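Local coordinates for protein nucleotidyltransferase (Thermus thermophilus HB8, PDB 1WWP) that is of unknown function but probably acts as a substrate-binding protein of the nucleotidyltransferase type, at residues 6-11 with 30-35. Numbering follows the deposited sequence.
Sequences LATLKE and FEYTFE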
loop_
_atom_site.group_PDB
_atom_site.type_symbol
_atom_site.label_atom_id
_atom_site.label_comp_id
_atom_site.label_asym_id
_atom_site.label_seq_id
_atom_site.Cartn_x
_atom_site.Cartn_y
_atom_site.Cartn_z
ATOM N N LEU A 6 14.375 3.529 -4.135
ATOM C CA LEU A 6 15.101 3.198 -2.917
ATOM C C LEU A 6 15.676 4.442 -2.233
ATOM O O LEU A 6 15.868 4.453 -1.020
ATOM C CB LEU A 6 16.227 2.213 -3.234
ATOM C CG LEU A 6 17.124 1.761 -2.078
ATOM C CD1 LEU A 6 16.292 1.296 -0.873
ATOM C CD2 LEU A 6 18.013 0.638 -2.577
ATOM N N ALA A 7 15.924 5.487 -3.017
ATOM C CA ALA A 7 16.485 6.749 -2.511
ATOM C C ALA A 7 15.483 7.539 -1.682
ATOM O O ALA A 7 15.826 8.130 -0.656
ATOM C CB ALA A 7 16.968 7.598 -3.686
ATOM N N THR A 8 14.234 7.553 -2.135
ATOM C CA THR A 8 13.182 8.273 -1.430
ATOM C C THR A 8 12.873 7.552 -0.122
ATOM O O THR A 8 12.541 8.185 0.885
ATOM C CB THR A 8 11.929 8.367 -2.295
ATOM O OG1 THR A 8 11.428 7.049 -2.553
ATOM C CG2 THR A 8 12.271 9.019 -3.626
ATOM N N LEU A 9 12.997 6.227 -0.130
ATOM C CA LEU A 9 12.755 5.445 1.081
ATOM C C LEU A 9 13.809 5.771 2.143
ATOM O O LEU A 9 13.476 6.026 3.305
ATOM C CB LEU A 9 12.802 3.940 0.774
ATOM C CG LEU A 9 12.871 3.007 1.998
ATOM C CD1 LEU A 9 11.663 3.235 2.873
ATOM C CD2 LEU A 9 12.936 1.565 1.566
ATOM N N LYS A 10 15.078 5.748 1.741
ATOM C CA LYS A 10 16.170 6.020 2.668
ATOM C C LYS A 10 16.062 7.390 3.330
ATOM O O LYS A 10 16.552 7.585 4.442
ATOM C CB LYS A 10 17.517 5.855 1.961
ATOM C CG LYS A 10 17.823 4.397 1.650
ATOM C CD LYS A 10 19.222 4.188 1.098
ATOM C CE LYS A 10 19.382 4.790 -0.288
ATOM N NZ LYS A 10 20.754 4.544 -0.818
ATOM N N GLU A 11 15.403 8.329 2.657
ATOM C CA GLU A 11 15.204 9.657 3.215
ATOM C C GLU A 11 14.459 9.563 4.545
ATOM O O GLU A 11 14.695 10.357 5.453
ATOM C CB GLU A 11 14.365 10.524 2.276
ATOM C CG GLU A 11 15.010 10.882 0.954
ATOM C CD GLU A 11 14.200 11.919 0.193
ATOM O OE1 GLU A 11 13.943 12.996 0.767
ATOM O OE2 GLU A 11 13.821 11.668 -0.972
ATOM N N PHE A 30 8.181 2.250 1.136
ATOM C CA PHE A 30 8.646 0.876 1.223
ATOM C C PHE A 30 7.824 0.038 0.219
ATOM O O PHE A 30 8.356 -0.821 -0.492
ATOM C CB PHE A 30 8.429 0.361 2.651
ATOM C CG PHE A 30 8.438 -1.138 2.762
ATOM C CD1 PHE A 30 9.559 -1.871 2.397
ATOM C CD2 PHE A 30 7.306 -1.818 3.216
ATOM C CE1 PHE A 30 9.553 -3.271 2.477
ATOM C CE2 PHE A 30 7.292 -3.231 3.299
ATOM C CZ PHE A 30 8.414 -3.950 2.928
ATOM N N GLU A 31 6.525 0.309 0.161
ATOM C CA GLU A 31 5.649 -0.429 -0.742
ATOM C C GLU A 31 6.117 -0.356 -2.181
ATOM O O GLU A 31 6.413 -1.388 -2.790
ATOM C CB GLU A 31 4.217 0.099 -0.642
ATOM C CG GLU A 31 3.493 -0.293 0.644
ATOM C CD GLU A 31 2.026 0.121 0.630
ATOM O OE1 GLU A 31 1.237 -0.431 1.424
ATOM O OE2 GLU A 31 1.651 0.998 -0.176
ATOM N N TYR A 32 6.213 0.851 -2.737
ATOM C CA TYR A 32 6.632 0.938 -4.124
ATOM C C TYR A 32 8.087 0.582 -4.371
ATOM O O TYR A 32 8.453 0.229 -5.488
ATOM C CB TYR A 32 6.261 2.300 -4.741
ATOM C CG TYR A 32 6.927 3.551 -4.211
ATOM C CD1 TYR A 32 8.283 3.785 -4.413
ATOM C CD2 TYR A 32 6.157 4.566 -3.620
ATOM C CE1 TYR A 32 8.864 5.019 -4.052
ATOM C CE2 TYR A 32 6.720 5.792 -3.259
ATOM C CZ TYR A 32 8.070 6.018 -3.481
ATOM O OH TYR A 32 8.603 7.250 -3.163
ATOM N N THR A 33 8.916 0.645 -3.335
ATOM C CA THR A 33 10.306 0.265 -3.495
ATOM C C THR A 33 10.388 -1.258 -3.558
ATOM O O THR A 33 11.175 -1.836 -4.310
ATOM C CB THR A 33 11.169 0.746 -2.303
ATOM O OG1 THR A 33 11.205 2.178 -2.287
ATOM C CG2 THR A 33 12.587 0.172 -2.412
ATOM N N PHE A 34 9.574 -1.903 -2.735
ATOM C CA PHE A 34 9.515 -3.359 -2.697
ATOM C C PHE A 34 9.074 -3.907 -4.053
ATOM O O PHE A 34 9.695 -4.817 -4.601
ATOM C CB PHE A 34 8.505 -3.797 -1.644
ATOM C CG PHE A 34 8.217 -5.263 -1.656
ATOM C CD1 PHE A 34 7.118 -5.765 -2.357
ATOM C CD2 PHE A 34 9.024 -6.146 -0.943
ATOM C CE1 PHE A 34 6.827 -7.125 -2.342
ATOM C CE2 PHE A 34 8.741 -7.514 -0.923
ATOM C CZ PHE A 34 7.638 -8.001 -1.627
ATOM N N GLU A 35 7.978 -3.359 -4.569
ATOM C CA GLU A 35 7.446 -3.807 -5.847
ATOM C C GLU A 35 8.488 -3.661 -6.945
ATOM O O GLU A 35 8.660 -4.562 -7.766
ATOM C CB GLU A 35 6.191 -3.018 -6.206
ATOM C CG GLU A 35 5.082 -3.072 -5.133
ATOM C CD GLU A 35 4.590 -4.492 -4.799
ATOM O OE1 GLU A 35 4.513 -5.344 -5.715
ATOM O OE2 GLU A 35 4.261 -4.743 -3.619
#
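Leu6 and Leu9 on helix 2-13 face Thr33 and Phe30 on helix 20-49, the two short axes passing 9.0 Å apart with their directions 148° from each other. This is a near-antiparallel helix pair within an all-helical bundle, the architecture of this nucleotidyltransferase substrate-binding family, and every residue that touches across it is buried. The backbones come nearest at Leu6 and Thr33, whose CA atoms are 5.7 Å apart. The short side chain of Thr33 is consistent with this approach: its CG2, anti to the backbone N (the OG1 torsion is -66°), lies 4.0 Å from Leu6 CA and also meets the CD1 branch of Leu6. Its hydroxyl, turned back beside its own backbone N, is hydrogen-bonded to the carbonyl of Arg29, so this buried oxygen is satisfied within its own helix while lying against Leu9 CB. One turn along, Leu9 sends CD1 over the backbone of Phe30, 4.0 Å from its N and 4.3 Å from its CB. The Phe30 ring leads away, to Met80 of helix 71-86 and to Tyr106 of helix 93-116, the helix on which Leu6 and Thr33 also pack.

The polar link sits at one flank, where Tyr32 holds CG between its backbone N and carbonyl carbon (chi1 66°), which carries the ring across to Thr8 at about a right angle. Val88 and Tyr91 of the second subunit pack on Tyr32 and Thr8, respectively, placing this pair beside the dimer interface. A phenylalanine in place of Tyr32 would probably leave the Thr8 hydroxyl without its partner on the facing helix, although its bond to the carbonyl of Ala5 could remain. Thr8 OG1 approaches the edge of the tyrosine ring, near its plane, and meets Tyr32 OH at 2.9 Å.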